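3-hydroxyacyl-CoA dehydrogenase (Archaeoglobus fulgidus, PDB 1ZEJ) probably acts as an NAD-dependent dehydrogenase of the 3-hydroxyacyl-CoA dehydrogenase family, oxidising a hydroxyl-bearing substrate, and forms a homodimer. Local coordinates at residues A[32-42]-A[58-68]; A[85-93]-A[114-125]. All coordinates share one frame; numbering follows the deposited sequence. Where two conformers were deposited one is given.

Contact 1 (A[32-42]-A[58-68])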
loop_
_atom_site.group_PDB
_atom_site.type_symbol
_atom_site.label_atom_id
_atom_site.label_comp_id
_atom_site.label_asym_id
_atom_site.label_seq_id
_atom_site.Cartn_x
_atom_site.Cartn_y
_atom_site.Cartn_z
ATOM N N ALA A 32 -4.449 -5.891 -29.027
ATOM C CA ALA A 32 -4.482 -6.824 -30.108
ATOM C C ALA A 32 -5.085 -8.163 -29.706
ATOM O O ALA A 32 -5.441 -8.933 -30.593
ATOM C CB ALA A 32 -3.101 -7.033 -30.682
ATOM N N SER A 33 -5.209 -8.404 -28.389
ATOM C CA SER A 33 -5.924 -9.555 -27.862
ATOM C C SER A 33 -7.364 -9.628 -28.373
ATOM O O SER A 33 -7.843 -10.731 -28.641
ATOM C CB SER A 33 -5.884 -9.593 -26.324
ATOM O OG SER A 33 -6.469 -8.452 -25.741
ATOM N N LYS A 34 -8.004 -8.461 -28.551
ATOM C CA LYS A 34 -9.404 -8.354 -28.947
ATOM C C LYS A 34 -9.651 -7.526 -30.219
ATOM O O LYS A 34 -10.694 -7.673 -30.841
ATOM C CB LYS A 34 -10.234 -7.755 -27.796
ATOM C CG LYS A 34 -10.593 -8.745 -26.648
ATOM C CD LYS A 34 -9.354 -9.114 -25.853
ATOM C CE LYS A 34 -9.558 -9.208 -24.323
ATOM N NZ LYS A 34 -8.269 -8.893 -23.569
ATOM N N HIS A 35 -8.705 -6.682 -30.624
ATOM C CA HIS A 35 -8.965 -5.690 -31.670
ATOM C C HIS A 35 -7.824 -5.607 -32.678
ATOM O O HIS A 35 -6.743 -6.171 -32.494
ATOM C CB HIS A 35 -9.131 -4.321 -31.034
ATOM C CG HIS A 35 -10.257 -4.239 -30.062
ATOM N ND1 HIS A 35 -11.578 -4.315 -30.446
ATOM C CD2 HIS A 35 -10.265 -4.055 -28.723
ATOM C CE1 HIS A 35 -12.350 -4.219 -29.380
ATOM N NE2 HIS A 35 -11.579 -4.055 -28.320
ATOM N N GLU A 36 -8.080 -4.937 -33.778
ATOM C CA GLU A 36 -6.996 -4.647 -34.701
ATOM C C GLU A 36 -6.267 -3.401 -34.266
ATOM O O GLU A 36 -6.881 -2.463 -33.757
ATOM C CB GLU A 36 -7.534 -4.447 -36.097
ATOM C CG GLU A 36 -8.075 -5.724 -36.651
ATOM C CD GLU A 36 -8.693 -5.507 -37.985
ATOM O OE1 GLU A 36 -9.578 -4.623 -38.086
ATOM O OE2 GLU A 36 -8.284 -6.229 -38.919
ATOM N N VAL A 37 -4.960 -3.385 -34.493
ATOM C CA VAL A 37 -4.143 -2.265 -34.119
ATOM C C VAL A 37 -3.301 -1.771 -35.289
ATOM O O VAL A 37 -2.728 -2.563 -36.036
ATOM C CB VAL A 37 -3.211 -2.661 -32.946
ATOM C CG1 VAL A 37 -2.291 -1.510 -32.559
ATOM C CG2 VAL A 37 -4.076 -3.087 -31.733
ATOM N N VAL A 38 -3.221 -0.457 -35.403
ATOM C CA VAL A 38 -2.164 0.191 -36.200
ATOM C C VAL A 38 -1.143 0.857 -35.240
ATOM O O VAL A 38 -1.488 1.738 -34.441
ATOM C CB VAL A 38 -2.758 1.204 -37.178
ATOM C CG1 VAL A 38 -1.634 1.788 -38.025
ATOM C CG2 VAL A 38 -3.774 0.544 -38.082
ATOM N N LEU A 39 0.093 0.415 -35.301
ATOM C CA LEU A 39 1.154 0.933 -34.443
ATOM C C LEU A 39 2.063 1.788 -35.287
ATOM O O LEU A 39 2.699 1.284 -36.240
ATOM C CB LEU A 39 1.934 -0.214 -33.839
ATOM C CG LEU A 39 3.104 0.168 -32.889
ATOM C CD1 LEU A 39 2.600 0.945 -31.704
ATOM C CD2 LEU A 39 3.842 -1.074 -32.421
ATOM N N GLN A 40 2.132 3.068 -34.941
ATOM C CA GLN A 40 2.853 4.074 -35.745
ATOM C C GLN A 40 4.080 4.627 -34.971
ATOM O O GLN A 40 4.046 4.802 -33.774
ATOM C CB GLN A 40 1.923 5.208 -36.146
ATOM C CG GLN A 40 2.548 6.249 -37.073
ATOM C CD GLN A 40 3.166 7.419 -36.349
ATOM O OE1 GLN A 40 2.772 7.730 -35.228
ATOM N NE2 GLN A 40 4.111 8.110 -37.004
ATOM N N ASP A 41 5.153 4.876 -35.685
ATOM C CA ASP A 41 6.288 5.571 -35.133
ATOM C C ASP A 41 7.035 6.155 -36.323
ATOM O O ASP A 41 7.099 5.518 -37.349
ATOM C CB ASP A 41 7.204 4.568 -34.395
ATOM C CG ASP A 41 8.166 5.284 -33.415
ATOM O OD1 ASP A 41 9.058 5.965 -33.924
ATOM O OD2 ASP A 41 7.985 5.211 -32.172
ATOM N N VAL A 42 7.618 7.337 -36.159
ATOM C CA VAL A 42 8.432 7.942 -37.204
ATOM C C VAL A 42 9.710 7.131 -37.481
ATOM O O VAL A 42 10.286 7.242 -38.562
ATOM C CB VAL A 42 8.780 9.436 -36.924
ATOM C CG1 VAL A 42 7.525 10.288 -36.977
ATOM C CG2 VAL A 42 9.525 9.603 -35.615
ATOM N N LEU A 58 -0.161 -12.549 -32.236
ATOM C CA LEU A 58 -0.810 -11.246 -32.343
ATOM C C LEU A 58 -0.404 -10.459 -33.587
ATOM O O LEU A 58 -1.028 -9.451 -33.876
ATOM C CB LEU A 58 -0.544 -10.388 -31.106
ATOM C CG LEU A 58 -1.048 -11.033 -29.819
ATOM C CD1 LEU A 58 -0.653 -10.241 -28.628
ATOM C CD2 LEU A 58 -2.551 -11.241 -29.875
ATOM N N LEU A 59 0.610 -10.925 -34.319
ATOM C CA LEU A 59 1.184 -10.110 -35.385
ATOM C C LEU A 59 0.209 -9.961 -36.531
ATOM O O LEU A 59 0.261 -8.965 -37.247
ATOM C CB LEU A 59 2.535 -10.652 -35.874
ATOM C CG LEU A 59 3.766 -10.347 -35.007
ATOM C CD1 LEU A 59 4.952 -11.141 -35.547
ATOM C CD2 LEU A 59 4.082 -8.845 -34.939
ATOM N N SER A 60 -0.718 -10.912 -36.664
ATOM C CA SER A 60 -1.757 -10.830 -37.698
ATOM C C SER A 60 -2.758 -9.674 -37.418
ATOM O O SER A 60 -3.415 -9.192 -38.325
ATOM C CB SER A 60 -2.481 -12.190 -37.840
ATOM O OG SER A 60 -3.312 -12.439 -36.713
ATOM N N LYS A 61 -2.826 -9.188 -36.190
ATOM C CA LYS A 61 -3.760 -8.106 -35.844
ATOM C C LYS A 61 -3.117 -6.696 -35.810
ATOM O O LYS A 61 -3.812 -5.716 -35.581
ATOM C CB LYS A 61 -4.399 -8.398 -34.485
ATOM C CG LYS A 61 -5.155 -9.756 -34.408
ATOM C CD LYS A 61 -6.667 -9.536 -34.497
ATOM C CE LYS A 61 -7.340 -9.468 -33.101
ATOM N NZ LYS A 61 -8.838 -9.218 -33.187
ATOM N N ILE A 62 -1.804 -6.591 -36.017
ATOM C CA ILE A 62 -1.067 -5.321 -35.853
ATOM C C ILE A 62 -0.429 -4.902 -37.180
ATOM O O ILE A 62 0.296 -5.708 -37.768
ATOM C CB ILE A 62 0.019 -5.430 -34.745
ATOM C CG1 ILE A 62 -0.603 -5.758 -33.381
ATOM C CG2 ILE A 62 0.765 -4.087 -34.580
ATOM C CD1 ILE A 62 0.381 -6.309 -32.342
ATOM N N GLU A 63 -0.713 -3.674 -37.645
ATOM C CA GLU A 63 -0.043 -3.083 -38.809
ATOM C C GLU A 63 1.002 -2.144 -38.236
ATOM O O GLU A 63 0.713 -1.396 -37.301
ATOM C CB GLU A 63 -1.012 -2.331 -39.719
ATOM C CG GLU A 63 -0.307 -1.456 -40.798
ATOM C CD GLU A 63 -1.289 -0.766 -41.751
ATOM O OE1 GLU A 63 -2.495 -1.086 -41.697
ATOM O OE2 GLU A 63 -0.838 0.075 -42.558
ATOM N N PHE A 64 2.218 -2.218 -38.754
ATOM C CA PHE A 64 3.260 -1.282 -38.378
ATOM C C PHE A 64 3.391 -0.237 -39.489
ATOM O O PHE A 64 3.452 -0.593 -40.674
ATOM C CB PHE A 64 4.567 -2.014 -38.177
ATOM C CG PHE A 64 4.488 -3.110 -37.143
ATOM C CD1 PHE A 64 4.017 -4.373 -37.488
ATOM C CD2 PHE A 64 4.920 -2.892 -35.854
ATOM C CE1 PHE A 64 3.924 -5.385 -36.539
ATOM C CE2 PHE A 64 4.861 -3.924 -34.907
ATOM C CZ PHE A 64 4.351 -5.149 -35.273
ATOM N N THR A 65 3.472 1.037 -39.126
ATOM C CA THR A 65 3.569 2.090 -40.139
ATOM C C THR A 65 4.285 3.321 -39.621
ATOM O O THR A 65 4.333 3.563 -38.419
ATOM C CB THR A 65 2.145 2.493 -40.566
ATOM O OG1 THR A 65 2.187 3.493 -41.577
ATOM C CG2 THR A 65 1.335 3.012 -39.407
ATOM N N THR A 66 4.765 4.147 -40.546
ATOM C CA THR A 66 5.330 5.425 -40.164
ATOM C C THR A 66 4.413 6.592 -40.437
ATOM O O THR A 66 4.755 7.716 -40.051
ATOM C CB THR A 66 6.644 5.698 -40.921
ATOM O OG1 THR A 66 6.422 5.560 -42.339
ATOM C CG2 THR A 66 7.712 4.691 -40.511
ATOM N N THR A 67 3.251 6.347 -41.057
ATOM C CA THR A 67 2.346 7.422 -41.449
ATOM C C THR A 67 0.951 7.334 -40.776
ATOM O O THR A 67 0.631 6.370 -40.062
ATOM C CB THR A 67 2.243 7.465 -43.010
ATOM O OG1 THR A 67 1.925 6.164 -43.502
ATOM C CG2 THR A 67 3.578 7.897 -43.586
ATOM N N LEU A 68 0.117 8.336 -41.047
ATOM C CA LEU A 68 -1.121 8.554 -40.308
ATOM C C LEU A 68 -2.378 8.319 -41.113
ATOM O O LEU A 68 -3.490 8.635 -40.630
ATOM C CB LEU A 68 -1.143 9.994 -39.811
ATOM C CG LEU A 68 -0.044 10.378 -38.793
ATOM C CD1 LEU A 68 -0.291 11.828 -38.380
ATOM C CD2 LEU A 68 0.043 9.459 -37.580
#
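Val37 and Leu39 set their backbone N-H and C=O groups against residues 61-65, so that strand 36-40 runs parallel to strand 62-65, their axes 18° apart. The ladder is regular: Val37 N gives a nearly straight bond to Lys61 O (2.8 Å), Glu63 N to Val37 O, Leu39 N to Glu63 O, Thr65 N to Leu39 O, and Asp41 N extends the series to Thr65 O. The face carrying Val37, Leu39, Ile62 and Phe64 is apolar and the more buried. There Ile62 lays CG1 between Ala32 CB (3.9 Å) and Val37 CB, while its CG2 lies against Leu39 CB and over one face of the Phe64 ring, toward its rim. Leu39 brings CD2 obliquely to Phe64 CE2. On the other face packing is tight: a chi1 of -179° places Thr65 CG2 between the backbone N and the carbonyl carbon, and this methyl presses on Val38 CG1 at 3.5 Å. Thr65 OG1 accepts from Thr67 N in an ST turn. Buried Gln40 gives NE2 to Thr66 O (3.1 Å), which lies near the amide plane although the donor stands above the carbonyl plane.

The two strands belong to a Rossmann-type beta-alpha-beta unit, joined through helix 44-53, with 62-65 outermost in the sheet of this chain. Asp41, just past strand 36-40, is predicted to bind NAD(+); its carboxylate accepts from Ala20 N of the glycine-rich loop and from Ser43 N.

Toward solvent the grip slackens. Lys61, bent at chi2 and chi3, passes CE beside Ala32 O (3.2 Å) and His35 O, and its NZ makes a weak bond to Lys34 O (3.4 Å). Exposed Glu36 holds OE2 6.5 Å from Lys61 NZ, too far for a salt bridge, and partly exposed Glu63 turns OE1 to Lys70.

Contact 2 (A[85-93]-A[114-125]); sequences LNTKVEVLR and DIAERLDSPSRF
Ile115 fits as a knob among Leu85, Lys88, Val89 and Leu92, the hole presented by helix 85-93 to the end of helix 112-116 and the turn after it, within the predicted NAD-binding Rossmann-type domain. Apolar contacts do most of the work. CG1 of Ile115 meets Leu85 CD1 at 3.7 Å as the two side chains slide past each other in opposite directions, whereas the Leu92 and Ile115 side chains cross at about a right angle, CD1 meeting CG2 at 3.6 Å. That same Leu92 methyl also touches Phe125 CE1, joining the helix to the start of strand 125-130, and Leu92 CB rests on CD2 of Leu119 (3.7 Å) in the turn. Lys88 meets Ile115 with its aliphatic part, CD lying 4.0 Å from Ile115 CD1; its ammonium leads away to a salt bridge with Glu79. Lys88 is also predicted to bind NAD(+).

Arg118 packs through its flat group and its stem. NH1 donates to Asp114 O and forms a salt bridge, weak as a hydrogen bond, with Glu117 OE2, which restrains the guanidinium; Leu85 CD2 sits over the centre of one face, 3.9 Å above the plane, and Val89 CG1 packs on Arg118 CB.

Polar linkage between the segments rests on Arg93, bent at chi3 (69°) to turn its guanidinium back toward the loop, where NH1 donates to Arg118 O (2.9 Å). Replacing it with a leucine would probably leave Arg118 O without this donor and the turn less firmly tied to the helix. The bond is bent, with an N-H...O angle of 139° and the oxygen tilted 27° from the guanidinium plane.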
loop_
_atom_site.group_PDB
_atom_site.type_symbol
_atom_site.label_atom_id
_atom_site.label_comp_id
_atom_site.label_asym_id
_atom_site.label_seq_id
_atom_site.Cartn_x
_atom_site.Cartn_y
_atom_site.Cartn_z
ATOM N N LEU A 85 5.231 18.099 -22.771
ATOM C CA LEU A 85 3.991 18.788 -23.173
ATOM C C LEU A 85 3.942 19.145 -24.659
ATOM O O LEU A 85 2.990 18.777 -25.358
ATOM C CB LEU A 85 3.760 20.056 -22.344
ATOM C CG LEU A 85 2.519 20.907 -22.680
ATOM C CD1 LEU A 85 1.225 20.140 -22.508
ATOM C CD2 LEU A 85 2.495 22.146 -21.798
ATOM N N ASN A 86 4.950 19.848 -25.155
ATOM C CA ASN A 86 4.922 20.295 -26.547
ATOM C C ASN A 86 4.919 19.132 -27.561
ATOM O O ASN A 86 4.265 19.211 -28.618
ATOM C CB ASN A 86 6.078 21.262 -26.862
ATOM C CG ASN A 86 6.054 22.510 -26.004
ATOM O OD1 ASN A 86 7.082 23.180 -25.846
ATOM N ND2 ASN A 86 4.890 22.837 -25.443
ATOM N N THR A 87 5.633 18.050 -27.240
ATOM C CA THR A 87 5.677 16.877 -28.126
ATOM C C THR A 87 4.299 16.230 -28.194
ATOM O O THR A 87 3.816 15.890 -29.283
ATOM C CB THR A 87 6.686 15.824 -27.662
ATOM O OG1 THR A 87 7.992 16.410 -27.501
ATOM C CG2 THR A 87 6.767 14.679 -28.673
ATOM N N LYS A 88 3.666 16.057 -27.048
ATOM C CA LYS A 88 2.329 15.446 -27.011
ATOM C C LYS A 88 1.305 16.318 -27.721
ATOM O O LYS A 88 0.531 15.825 -28.538
ATOM C CB LYS A 88 1.877 15.154 -25.566
ATOM C CG LYS A 88 2.680 14.007 -24.944
ATOM C CD LYS A 88 2.146 13.569 -23.593
ATOM C CE LYS A 88 2.831 12.270 -23.095
ATOM N NZ LYS A 88 2.088 11.037 -23.575
ATOM N N VAL A 89 1.346 17.621 -27.432
ATOM C CA VAL A 89 0.441 18.568 -28.076
ATOM C C VAL A 89 0.606 18.511 -29.605
ATOM O O VAL A 89 -0.373 18.452 -30.343
ATOM C CB VAL A 89 0.663 19.977 -27.504
ATOM C CG1 VAL A 89 0.013 21.096 -28.377
ATOM C CG2 VAL A 89 0.138 20.005 -26.115
ATOM N N GLU A 90 1.846 18.509 -30.064
ATOM C CA GLU A 90 2.114 18.482 -31.500
ATOM C C GLU A 90 1.490 17.259 -32.206
ATOM O O GLU A 90 0.763 17.386 -33.204
ATOM C CB GLU A 90 3.618 18.558 -31.737
ATOM C CG GLU A 90 4.032 18.144 -33.141
ATOM C CD GLU A 90 5.456 18.463 -33.445
ATOM O OE1 GLU A 90 6.131 19.040 -32.554
ATOM O OE2 GLU A 90 5.887 18.154 -34.589
ATOM N N VAL A 91 1.715 16.077 -31.653
ATOM C CA VAL A 91 1.176 14.855 -32.258
ATOM C C VAL A 91 -0.325 14.840 -32.161
ATOM O O VAL A 91 -0.981 14.474 -33.118
ATOM C CB VAL A 91 1.739 13.608 -31.483
ATOM C CG1 VAL A 91 1.005 12.345 -31.827
ATOM C CG2 VAL A 91 3.215 13.461 -31.755
ATOM N N LEU A 92 -0.872 15.249 -31.019
ATOM C CA LEU A 92 -2.325 15.244 -30.841
ATOM C C LEU A 92 -3.049 16.255 -31.739
ATOM O O LEU A 92 -4.115 15.971 -32.281
ATOM C CB LEU A 92 -2.672 15.480 -29.369
ATOM C CG LEU A 92 -2.281 14.310 -28.456
ATOM C CD1 LEU A 92 -2.217 14.756 -27.004
ATOM C CD2 LEU A 92 -3.251 13.178 -28.594
ATOM N N ARG A 93 -2.471 17.446 -31.891
ATOM C CA ARG A 93 -3.021 18.425 -32.812
ATOM C C ARG A 93 -3.035 17.911 -34.270
ATOM O O ARG A 93 -3.958 18.225 -35.007
ATOM C CB ARG A 93 -2.300 19.767 -32.713
ATOM C CG ARG A 93 -2.699 20.539 -31.465
ATOM C CD ARG A 93 -2.002 21.859 -31.433
ATOM N NE ARG A 93 -2.516 22.739 -32.479
ATOM C CZ ARG A 93 -3.695 23.365 -32.462
ATOM N NH1 ARG A 93 -4.545 23.236 -31.451
ATOM N NH2 ARG A 93 -4.016 24.170 -33.469
ATOM N N ASP A 114 -3.368 20.634 -19.097
ATOM C CA ASP A 114 -2.425 21.477 -19.857
ATOM C C ASP A 114 -2.373 21.049 -21.337
ATOM O O ASP A 114 -2.258 21.879 -22.255
ATOM C CB ASP A 114 -1.031 21.446 -19.259
ATOM C CG ASP A 114 -0.924 22.189 -17.965
ATOM O OD1 ASP A 114 -1.895 22.818 -17.463
ATOM O OD2 ASP A 114 0.176 22.127 -17.428
ATOM N N ILE A 115 -2.445 19.744 -21.582
ATOM C CA ILE A 115 -2.563 19.248 -22.940
ATOM C C ILE A 115 -3.890 19.682 -23.596
ATOM O O ILE A 115 -3.899 20.278 -24.690
ATOM C CB ILE A 115 -2.448 17.707 -23.001
ATOM C CG1 ILE A 115 -1.049 17.267 -22.595
ATOM C CG2 ILE A 115 -2.770 17.204 -24.403
ATOM C CD1 ILE A 115 -0.962 15.779 -22.268
ATOM N N ALA A 116 -4.989 19.429 -22.897
ATOM C CA ALA A 116 -6.323 19.692 -23.433
ATOM C C ALA A 116 -6.521 21.122 -23.824
ATOM O O ALA A 116 -7.174 21.412 -24.796
ATOM C CB ALA A 116 -7.360 19.332 -22.395
ATOM N N GLU A 117 -5.988 22.043 -23.052
ATOM C CA GLU A 117 -6.210 23.454 -23.354
ATOM C C GLU A 117 -5.463 23.915 -24.619
ATOM O O GLU A 117 -5.727 25.014 -25.123
ATOM C CB GLU A 117 -5.924 24.327 -22.132
ATOM C CG GLU A 117 -4.516 24.446 -21.713
ATOM C CD GLU A 117 -4.371 25.243 -20.401
ATOM O OE1 GLU A 117 -5.343 25.403 -19.618
ATOM O OE2 GLU A 117 -3.238 25.644 -20.130
ATOM N N ARG A 118 -4.558 23.066 -25.147
ATOM C CA ARG A 118 -3.827 23.388 -26.353
ATOM C C ARG A 118 -4.362 22.657 -27.603
ATOM O O ARG A 118 -3.839 22.841 -28.702
ATOM C CB ARG A 118 -2.347 23.111 -26.110
ATOM C CG ARG A 118 -1.750 24.101 -25.164
ATOM C CD ARG A 118 -0.480 23.592 -24.514
ATOM N NE ARG A 118 0.169 24.634 -23.714
ATOM C CZ ARG A 118 -0.168 24.991 -22.468
ATOM N NH1 ARG A 118 -1.173 24.400 -21.782
ATOM N NH2 ARG A 118 0.530 25.969 -21.893
ATOM N N LEU A 119 -5.426 21.886 -27.435
ATOM C CA LEU A 119 -6.096 21.201 -28.536
ATOM C C LEU A 119 -7.277 22.008 -29.059
ATOM O O LEU A 119 -7.912 22.776 -28.331
ATOM C CB LEU A 119 -6.611 19.805 -28.107
ATOM C CG LEU A 119 -5.602 18.869 -27.481
ATOM C CD1 LEU A 119 -6.299 17.569 -27.213
ATOM C CD2 LEU A 119 -4.342 18.648 -28.370
ATOM N N ASP A 120 -7.585 21.771 -30.322
ATOM C CA ASP A 120 -8.765 22.371 -30.966
ATOM C C ASP A 120 -10.072 21.754 -30.485
ATOM O O ASP A 120 -11.070 22.438 -30.378
ATOM C CB ASP A 120 -8.638 22.156 -32.480
ATOM C CG ASP A 120 -9.508 23.084 -33.291
ATOM O OD1 ASP A 120 -9.342 24.323 -33.184
ATOM O OD2 ASP A 120 -10.315 22.573 -34.090
ATOM N N SER A 121 -10.075 20.460 -30.191
ATOM C CA SER A 121 -11.329 19.778 -29.842
ATOM C C SER A 121 -11.154 18.895 -28.594
ATOM O O SER A 121 -11.207 17.637 -28.649
ATOM C CB SER A 121 -11.816 18.977 -31.070
ATOM O OG SER A 121 -10.709 18.232 -31.650
ATOM N N PRO A 122 -10.975 19.545 -27.447
ATOM C CA PRO A 122 -10.623 18.778 -26.245
ATOM C C PRO A 122 -11.777 17.976 -25.605
ATOM O O PRO A 122 -11.529 17.240 -24.644
ATOM C CB PRO A 122 -10.085 19.862 -25.323
ATOM C CG PRO A 122 -10.852 21.025 -25.664
ATOM C CD PRO A 122 -11.054 20.986 -27.149
ATOM N N SER A 123 -13.017 18.136 -26.090
ATOM C CA SER A 123 -14.109 17.377 -25.506
ATOM C C SER A 123 -13.941 15.865 -25.652
ATOM O O SER A 123 -14.499 15.117 -24.845
ATOM C CB SER A 123 -15.474 17.789 -26.028
ATOM O OG SER A 123 -15.529 17.649 -27.402
ATOM N N ARG A 124 -13.165 15.426 -26.649
ATOM C CA ARG A 124 -12.957 13.991 -26.893
ATOM C C ARG A 124 -11.522 13.559 -26.617
ATOM O O ARG A 124 -11.076 12.524 -27.076
ATOM C CB ARG A 124 -13.436 13.592 -28.303
ATOM C CG ARG A 124 -12.880 14.436 -29.414
ATOM C CD ARG A 124 -11.355 14.385 -29.590
ATOM N NE ARG A 124 -11.037 15.213 -30.735
ATOM C CZ ARG A 124 -10.896 14.772 -31.981
ATOM N NH1 ARG A 124 -10.855 13.490 -32.253
ATOM N NH2 ARG A 124 -10.721 15.630 -32.951
ATOM N N PHE A 125 -10.822 14.334 -25.787
ATOM C CA PHE A 125 -9.470 14.031 -25.358
ATOM C C PHE A 125 -9.517 13.659 -23.876
ATOM O O PHE A 125 -10.237 14.295 -23.063
ATOM C CB PHE A 125 -8.546 15.256 -25.472
ATOM C CG PHE A 125 -7.193 15.038 -24.829
ATOM C CD1 PHE A 125 -6.304 14.153 -25.381
ATOM C CD2 PHE A 125 -6.848 15.682 -23.643
ATOM C CE1 PHE A 125 -5.079 13.886 -24.777
ATOM C CE2 PHE A 125 -5.630 15.453 -23.037
ATOM C CZ PHE A 125 -4.717 14.545 -23.633
#

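Contact 1 closes before contact 2 opens along the chain, and both belong to the NAD-binding domain. Their centres lie 23 Å apart and their nearest atoms about 6 Å, without touching. The shared element is the mixed sheet: contact 1 pairs its outermost strand 62-65 with 36-40, while contact 2 packs helix 85-96, which follows strand 76-79, against the region leading from helix 112-116 into strand 125-130. Strands 14-18, 76-79 and 103-105 lie between. Each contact includes a predicted NAD(+)-binding residue, Asp41 in one and Lys88 in the other, about 12 Å apart by their side chains, consistent with separate parts of one cofactor site.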